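Long-range contacts in immunomodulatory active chitinase (Trichuris suis, PDB 6G9C), which probably binds and hydrolyses chitin as a family 18 glycoside hydrolase of a parasitic whipworm, and has immunomodulatory activity: residues T40-Y45 / Y67-L72; L187-V192 / L212-L217; Y220-A225 / N233-S238. One frame throughout, in Å; residues are numbered along the deposited sequence.

Contact 1: T40-Y45 / Y67-L72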
# COMPACT_ATOMS: atom_id res chain seq x y z
N THR A 40 13.31 11.49 8.45
CA THR A 40 14.75 11.35 8.27
C THR A 40 15.21 9.96 8.67
O THR A 40 14.88 9.47 9.76
CB THR A 40 15.56 12.41 9.05
OG1 THR A 40 15.43 12.19 10.46
CG2 THR A 40 15.09 13.83 8.70
N ASN A 41 16.02 9.32 7.81
CA ASN A 41 16.38 7.93 8.04
C ASN A 41 17.58 7.76 8.99
O ASN A 41 18.08 6.64 9.16
CB ASN A 41 16.62 7.19 6.70
CG ASN A 41 17.72 7.81 5.86
OD1 ASN A 41 18.40 8.74 6.28
ND2 ASN A 41 17.91 7.28 4.64
N TRP A 42 18.04 8.84 9.65
CA TRP A 42 19.01 8.70 10.73
C TRP A 42 18.41 8.94 12.11
O TRP A 42 19.11 8.75 13.12
CB TRP A 42 20.20 9.65 10.51
CG TRP A 42 19.85 11.10 10.46
CD1 TRP A 42 19.88 12.00 11.50
CD2 TRP A 42 19.44 11.86 9.30
NE1 TRP A 42 19.50 13.25 11.06
CE2 TRP A 42 19.21 13.19 9.72
CE3 TRP A 42 19.22 11.52 7.95
CZ2 TRP A 42 18.79 14.19 8.83
CZ3 TRP A 42 18.80 12.52 7.07
CH2 TRP A 42 18.59 13.84 7.52
N ALA A 43 17.14 9.34 12.20
CA ALA A 43 16.50 9.53 13.51
C ALA A 43 16.32 8.21 14.26
O ALA A 43 16.15 8.22 15.49
CB ALA A 43 15.16 10.24 13.34
N GLN A 44 16.40 7.08 13.55
CA GLN A 44 16.38 5.76 14.16
C GLN A 44 17.57 5.53 15.06
O GLN A 44 17.57 4.54 15.81
CB GLN A 44 16.37 4.67 13.09
CG GLN A 44 17.57 4.79 12.13
CD GLN A 44 17.76 3.57 11.25
OE1 GLN A 44 17.68 2.43 11.70
NE2 GLN A 44 18.04 3.81 9.97
N TYR A 45 18.61 6.36 14.99
CA TYR A 45 19.79 6.14 15.80
C TYR A 45 19.79 6.95 17.09
O TYR A 45 20.70 6.78 17.91
CB TYR A 45 21.05 6.45 14.98
CG TYR A 45 21.17 5.59 13.74
CD1 TYR A 45 21.22 4.20 13.84
CD2 TYR A 45 21.21 6.16 12.47
CE1 TYR A 45 21.31 3.40 12.70
CE2 TYR A 45 21.31 5.36 11.32
CZ TYR A 45 21.36 3.99 11.45
OH TYR A 45 21.46 3.20 10.34
N TYR A 67 10.81 11.65 2.25
CA TYR A 67 11.75 10.71 2.85
C TYR A 67 13.18 11.18 2.59
O TYR A 67 13.68 11.08 1.46
CB TYR A 67 11.51 9.31 2.30
CG TYR A 67 12.21 8.23 3.10
CD1 TYR A 67 13.59 8.06 3.00
CD2 TYR A 67 11.49 7.41 3.97
CE1 TYR A 67 14.23 7.08 3.73
CE2 TYR A 67 12.14 6.43 4.71
CZ TYR A 67 13.51 6.28 4.59
OH TYR A 67 14.17 5.31 5.31
N ALA A 68 13.84 11.68 3.64
CA ALA A 68 15.23 12.13 3.55
C ALA A 68 16.17 11.08 4.14
O ALA A 68 16.00 10.71 5.31
CB ALA A 68 15.41 13.47 4.27
N PHE A 69 17.15 10.59 3.37
CA PHE A 69 17.41 10.87 1.94
C PHE A 69 17.78 9.57 1.23
O PHE A 69 18.28 8.63 1.85
CB PHE A 69 18.59 11.82 1.73
CG PHE A 69 18.36 13.22 2.20
CD1 PHE A 69 17.56 14.09 1.48
CD2 PHE A 69 19.00 13.69 3.35
CE1 PHE A 69 17.37 15.40 1.91
CE2 PHE A 69 18.82 14.99 3.80
CZ PHE A 69 17.99 15.85 3.07
N ALA A 70 17.61 9.53 -0.09
CA ALA A 70 18.27 8.51 -0.89
C ALA A 70 19.72 8.94 -1.14
O ALA A 70 20.16 10.02 -0.75
CB ALA A 70 17.53 8.28 -2.20
N LYS A 71 20.46 8.08 -1.84
CA LYS A 71 21.88 8.28 -2.13
C LYS A 71 22.07 8.42 -3.63
O LYS A 71 21.57 7.60 -4.40
CB LYS A 71 22.69 7.10 -1.59
CG LYS A 71 24.09 6.96 -2.15
CD LYS A 71 25.06 7.88 -1.45
CE LYS A 71 26.47 7.33 -1.53
NZ LYS A 71 27.44 8.24 -0.86
N LEU A 72 22.82 9.46 -4.04
CA LEU A 72 23.27 9.62 -5.43
C LEU A 72 24.71 9.15 -5.53
O LEU A 72 25.62 9.81 -5.02
CB LEU A 72 23.14 11.07 -5.90
CG LEU A 72 23.60 11.37 -7.34
CD1 LEU A 72 22.77 10.57 -8.33
CD2 LEU A 72 23.51 12.86 -7.64
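N41 and A68 meet where strand 34-40 of the family 18 (β/α)8 barrel runs out beside strand 64-72. The last bridge is parallel, T40 with A68, and just beyond it N41 N donates to A68 O at 2.9 Å. The donor lies nearly along the C=O axis (166°). T40 CA approaches the same oxygen at 3.3 Å in a CA-H...O contact, so the last strand residue and the one after it share this carbonyl. The peptide from A68 to F69 is cis, a non-proline cis bond of the kind known in family 18 barrels. N41 packs its amide against it: with chi1 at 59°, CG sits between the backbone N and carbonyl carbon, 3.4 Å from A68 O. The ND2 bond to F69 O is weak, and ND2 has a second partner in D85, also weak. F69 N is buried without a partner in the model. On the other side, A68 CB lies over the centre of the F69 ring, and W368 of strand 364-368 touches A68, F69 and W42. The indole of W42 runs obliquely to the phenyl ring, its CH2 coming 3.9 Å from F69 CE2, which lies at the edge of the indole, near its plane.

Contact 2: L187-V192 / L212-L217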
# COMPACT_ATOMS: atom_id res chain seq x y z
N LEU A 187 4.69 12.58 -8.52
CA LEU A 187 4.84 13.97 -8.12
C LEU A 187 6.31 14.39 -8.20
O LEU A 187 7.22 13.57 -8.13
CB LEU A 187 4.32 14.17 -6.70
CG LEU A 187 2.82 13.86 -6.56
CD1 LEU A 187 2.40 13.85 -5.08
CD2 LEU A 187 2.00 14.85 -7.36
N PHE A 188 6.53 15.70 -8.32
CA PHE A 188 7.88 16.21 -8.49
C PHE A 188 7.96 17.56 -7.80
O PHE A 188 7.32 18.52 -8.22
CB PHE A 188 8.23 16.33 -9.98
CG PHE A 188 9.62 16.87 -10.24
CD1 PHE A 188 10.64 16.70 -9.32
CD2 PHE A 188 9.89 17.56 -11.42
CE1 PHE A 188 11.92 17.21 -9.58
CE2 PHE A 188 11.15 18.07 -11.68
CZ PHE A 188 12.17 17.91 -10.76
N THR A 189 8.76 17.61 -6.73
CA THR A 189 8.92 18.83 -5.95
C THR A 189 10.40 19.12 -5.80
O THR A 189 11.27 18.33 -6.18
CB THR A 189 8.25 18.69 -4.57
OG1 THR A 189 8.90 17.65 -3.80
CG2 THR A 189 6.75 18.35 -4.72
N ALA A 190 10.71 20.28 -5.21
CA ALA A 190 12.09 20.60 -4.87
C ALA A 190 12.12 21.45 -3.60
O ALA A 190 11.24 22.28 -3.39
CB ALA A 190 12.80 21.34 -6.01
N ALA A 191 13.12 21.22 -2.76
CA ALA A 191 13.41 22.12 -1.65
C ALA A 191 14.42 23.14 -2.14
O ALA A 191 15.42 22.77 -2.77
CB ALA A 191 13.95 21.36 -0.43
N VAL A 192 14.16 24.42 -1.87
CA VAL A 192 14.85 25.50 -2.56
C VAL A 192 15.34 26.53 -1.56
O VAL A 192 14.81 26.67 -0.45
CB VAL A 192 13.96 26.17 -3.63
CG1 VAL A 192 13.50 25.14 -4.69
CG2 VAL A 192 12.76 26.85 -2.97
N LEU A 212 7.73 22.08 -11.79
CA LEU A 212 7.64 21.56 -10.43
C LEU A 212 6.21 21.68 -9.92
O LEU A 212 5.54 22.70 -10.11
CB LEU A 212 8.58 22.32 -9.49
CG LEU A 212 10.07 22.18 -9.80
CD1 LEU A 212 10.89 23.30 -9.17
CD2 LEU A 212 10.56 20.80 -9.37
N ASP A 213 5.74 20.62 -9.25
CA ASP A 213 4.42 20.68 -8.64
C ASP A 213 4.36 21.77 -7.57
O ASP A 213 3.41 22.56 -7.52
CB ASP A 213 4.05 19.31 -8.07
CG ASP A 213 3.81 18.28 -9.17
OD1 ASP A 213 3.05 18.59 -10.12
OD2 ASP A 213 4.39 17.18 -9.10
N PHE A 214 5.37 21.84 -6.71
CA PHE A 214 5.53 22.98 -5.81
C PHE A 214 6.96 22.98 -5.30
O PHE A 214 7.72 22.05 -5.56
CB PHE A 214 4.50 22.96 -4.65
CG PHE A 214 4.43 21.66 -3.86
CD1 PHE A 214 5.39 21.35 -2.90
CD2 PHE A 214 3.37 20.78 -4.03
CE1 PHE A 214 5.31 20.18 -2.14
CE2 PHE A 214 3.27 19.61 -3.27
CZ PHE A 214 4.25 19.31 -2.32
N VAL A 215 7.34 24.04 -4.57
CA VAL A 215 8.67 24.15 -3.99
C VAL A 215 8.55 24.29 -2.48
O VAL A 215 7.70 25.03 -1.97
CB VAL A 215 9.50 25.31 -4.58
CG1 VAL A 215 9.82 25.01 -6.05
CG2 VAL A 215 8.80 26.67 -4.41
N ASN A 216 9.39 23.55 -1.77
CA ASN A 216 9.51 23.61 -0.31
C ASN A 216 10.54 24.70 0.01
O ASN A 216 11.75 24.47 -0.11
CB ASN A 216 9.92 22.25 0.24
CG ASN A 216 8.76 21.24 0.24
OD1 ASN A 216 7.60 21.63 0.17
ND2 ASN A 216 9.09 19.95 0.34
N LEU A 217 10.06 25.89 0.35
CA LEU A 217 10.93 27.01 0.66
C LEU A 217 11.66 26.78 1.98
O LEU A 217 11.02 26.63 3.03
CB LEU A 217 10.12 28.31 0.72
CG LEU A 217 10.94 29.55 1.06
CD1 LEU A 217 11.96 29.88 -0.05
CD2 LEU A 217 10.02 30.72 1.33
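L212 lays one methyl, CD2, over the face of the F188 ring: it stands 3.6 Å from the centroid, 13° off the normal, a CH-pi contact. The same carbon reaches A190 CB at 4.1 Å. T189 does the like for F214, its CG2 3.6 Å from the centroid of that ring, while T189's hydroxyl is bonded to D149. Further along, V192 CG1 meets V215 CG1 at 3.9 Å, the side chains crossing at about a right angle. Apart from L212, in the loop just ahead of its strand, these residues sit on neighbouring parallel strands, 187-193 and 214-218, of the (β/α)8 barrel. A190, V192, V215 and L217 face the surrounding helices, 160-181 and 251-261 among them; T189, A191, F214 and N216 face the interior, where N216 ND2 bonds Y38 OH. Between the strands the backbone ladder is firm at N216 N to A190 O (2.8 Å) and V192 N to N216 O, but weak at A190 N to F214 O. At the N-terminal end, D213 N meets F188 O at a C=O...N angle of 177°, and F188 N returns a bond to D213 OD2 at 2.7 Å, arriving on its anti side. D213 OD1 forms a salt bridge with R185.

Contact 3: Y220-A225 / N233-S238. With EDO (1,2-ethanediol), chain D; EDO (1,2-ethanediol), chain E.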
# COMPACT_ATOMS: atom_id res chain seq x y z
N TYR A 220 14.66 28.92 6.73
CA TYR A 220 15.24 28.68 8.04
C TYR A 220 16.75 28.56 7.84
O TYR A 220 17.26 28.68 6.72
CB TYR A 220 14.64 27.44 8.72
CG TYR A 220 14.39 26.24 7.82
CD1 TYR A 220 15.46 25.50 7.30
CD2 TYR A 220 13.10 25.83 7.52
CE1 TYR A 220 15.23 24.38 6.48
CE2 TYR A 220 12.86 24.73 6.70
CZ TYR A 220 13.93 24.01 6.18
OH TYR A 220 13.68 22.92 5.39
N ASP A 221 17.47 28.33 8.94
CA ASP A 221 18.93 28.44 8.95
C ASP A 221 19.41 29.82 8.50
O ASP A 221 20.49 29.94 7.92
CB ASP A 221 19.60 27.37 8.08
CG ASP A 221 19.24 25.97 8.47
OD1 ASP A 221 18.90 25.72 9.65
OD2 ASP A 221 19.31 25.09 7.59
N PHE A 222 18.63 30.87 8.74
CA PHE A 222 19.10 32.21 8.40
C PHE A 222 20.29 32.62 9.26
O PHE A 222 21.16 33.37 8.81
CB PHE A 222 17.98 33.24 8.54
CG PHE A 222 16.91 33.11 7.50
CD1 PHE A 222 17.17 33.43 6.16
CD2 PHE A 222 15.64 32.68 7.85
CE1 PHE A 222 16.18 33.31 5.20
CE2 PHE A 222 14.64 32.56 6.88
CZ PHE A 222 14.91 32.88 5.56
N HIS A 223 20.32 32.14 10.51
CA HIS A 223 21.37 32.43 11.46
C HIS A 223 21.67 31.16 12.25
O HIS A 223 20.81 30.30 12.41
CB HIS A 223 20.95 33.58 12.38
CG HIS A 223 20.64 34.83 11.64
ND1 HIS A 223 21.63 35.62 11.08
CD2 HIS A 223 19.46 35.40 11.29
CE1 HIS A 223 21.07 36.64 10.45
NE2 HIS A 223 19.76 36.53 10.56
N GLY A 224 22.91 31.05 12.72
CA GLY A 224 23.33 29.84 13.40
C GLY A 224 24.76 29.99 13.89
O GLY A 224 25.36 31.06 13.80
N ALA A 225 25.29 28.88 14.41
CA ALA A 225 26.56 28.89 15.13
C ALA A 225 27.76 29.20 14.24
O ALA A 225 28.86 29.36 14.77
CB ALA A 225 26.75 27.56 15.85
N ASN A 233 16.93 31.71 14.06
CA ASN A 233 16.97 30.66 13.04
C ASN A 233 15.99 30.94 11.91
O ASN A 233 16.35 30.89 10.73
CB ASN A 233 16.69 29.30 13.70
CG ASN A 233 16.78 28.14 12.70
OD1 ASN A 233 17.71 28.07 11.89
ND2 ASN A 233 15.82 27.23 12.77
N SER A 234 14.75 31.27 12.24
CA SER A 234 13.69 31.42 11.23
C SER A 234 12.73 32.50 11.67
O SER A 234 11.62 32.22 12.16
CB SER A 234 12.98 30.09 11.00
OG SER A 234 12.03 30.16 9.94
N PRO A 235 13.12 33.77 11.55
CA PRO A 235 12.22 34.85 11.94
C PRO A 235 11.11 35.00 10.93
O PRO A 235 11.33 34.90 9.72
CB PRO A 235 13.12 36.09 11.96
CG PRO A 235 14.21 35.78 10.96
CD PRO A 235 14.39 34.28 10.97
N LEU A 236 9.89 35.22 11.43
CA LEU A 236 8.78 35.49 10.53
C LEU A 236 8.94 36.84 9.85
O LEU A 236 8.75 36.95 8.63
CB LEU A 236 7.45 35.43 11.29
CG LEU A 236 6.20 35.75 10.45
CD1 LEU A 236 6.13 34.85 9.22
CD2 LEU A 236 4.94 35.62 11.30
N TYR A 237 9.31 37.88 10.61
CA TYR A 237 9.55 39.20 10.07
C TYR A 237 10.94 39.69 10.43
O TYR A 237 11.57 39.19 11.37
CB TYR A 237 8.55 40.24 10.60
CG TYR A 237 7.10 39.83 10.57
CD1 TYR A 237 6.38 39.85 9.39
CD2 TYR A 237 6.45 39.46 11.74
CE1 TYR A 237 5.04 39.49 9.37
CE2 TYR A 237 5.12 39.10 11.74
CZ TYR A 237 4.42 39.12 10.55
OH TYR A 237 3.09 38.77 10.53
N SER A 238 11.39 40.72 9.71
CA SER A 238 12.63 41.39 10.05
C SER A 238 12.47 42.20 11.34
O SER A 238 11.36 42.57 11.74
CB SER A 238 13.06 42.32 8.92
OG SER A 238 12.10 43.33 8.72
C1 EDO D . 17.43 21.33 7.15
O1 EDO D . 18.04 21.70 5.92
C2 EDO D . 17.80 22.33 8.24
O2 EDO D . 19.22 22.51 8.29
C1 EDO E . 16.53 19.16 3.23
O1 EDO E . 17.72 19.85 3.70
C2 EDO E . 15.31 20.09 3.14
O2 EDO E . 15.13 20.78 4.40
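F222 and N233 form the close part of this contact, in the long loop after strand 214-218 of the (β/α)8 barrel. F222 N donates to N233 O at 3.0 Å, in the carbonyl plane. D221 N bonds N233 OD1 at the same 3.0 Å but less well, since the donor stands 48° out of the amide carbonyl plane. With CG anti to the backbone N (chi1 -177°), the amide of N233 lies beside its own carbonyl, where OD1 reaches D221 N. D221, with phi and psi both positive, turns the chain so that the two N-H groups point at the one asparagine. Apolar packing completes this side: F222 CD2 touches P235 CD at 3.7 Å, and Y220 CB lies 3.9 Å from S234 CB, while S234 OG is tied to C219 O. The fit is slacker at H223, whose side chain keeps further from 233-238 and whose ND1 is hydrogen-bonded to E227; its buried carbonyl has no partner in the model. The ends of Y220 and D221 reach two ethanediols, probably crystallisation liquor, consistent with a pocket; E153, the glutamate of the family 18 DxDxE sequence, also bonds ethanediol, so this is probably the substrate-cleft side. D221 OD1 is fixed by R277 and Y275. OD2 accepts a hydrogen bond from O2 of one ethanediol at 2.7 Å, and Y220 OH and O2 of the other are hydrogen-bonded at 2.8 Å.

In the fold
Along the chain the three contacts follow in series, each closing before the next opens, and all lie in the family 18 barrel. Contacts 1 and 2 join neighbouring parallel strands at two separate places on the barrel wall, with centres 18 Å apart and nearest atoms about 7 Å apart. Contact 3 continues directly from contact 2 in sequence, as strand 214-218 leads into the loop; their centres are 21 Å apart. Contacts 1 and 3 lie on opposite sides of the chain's centre, 24 Å apart between centres, yet W368 of strand 364-368 touches residues of both. Ethanediol lies near all three, consistent with a shared pocket in the barrel.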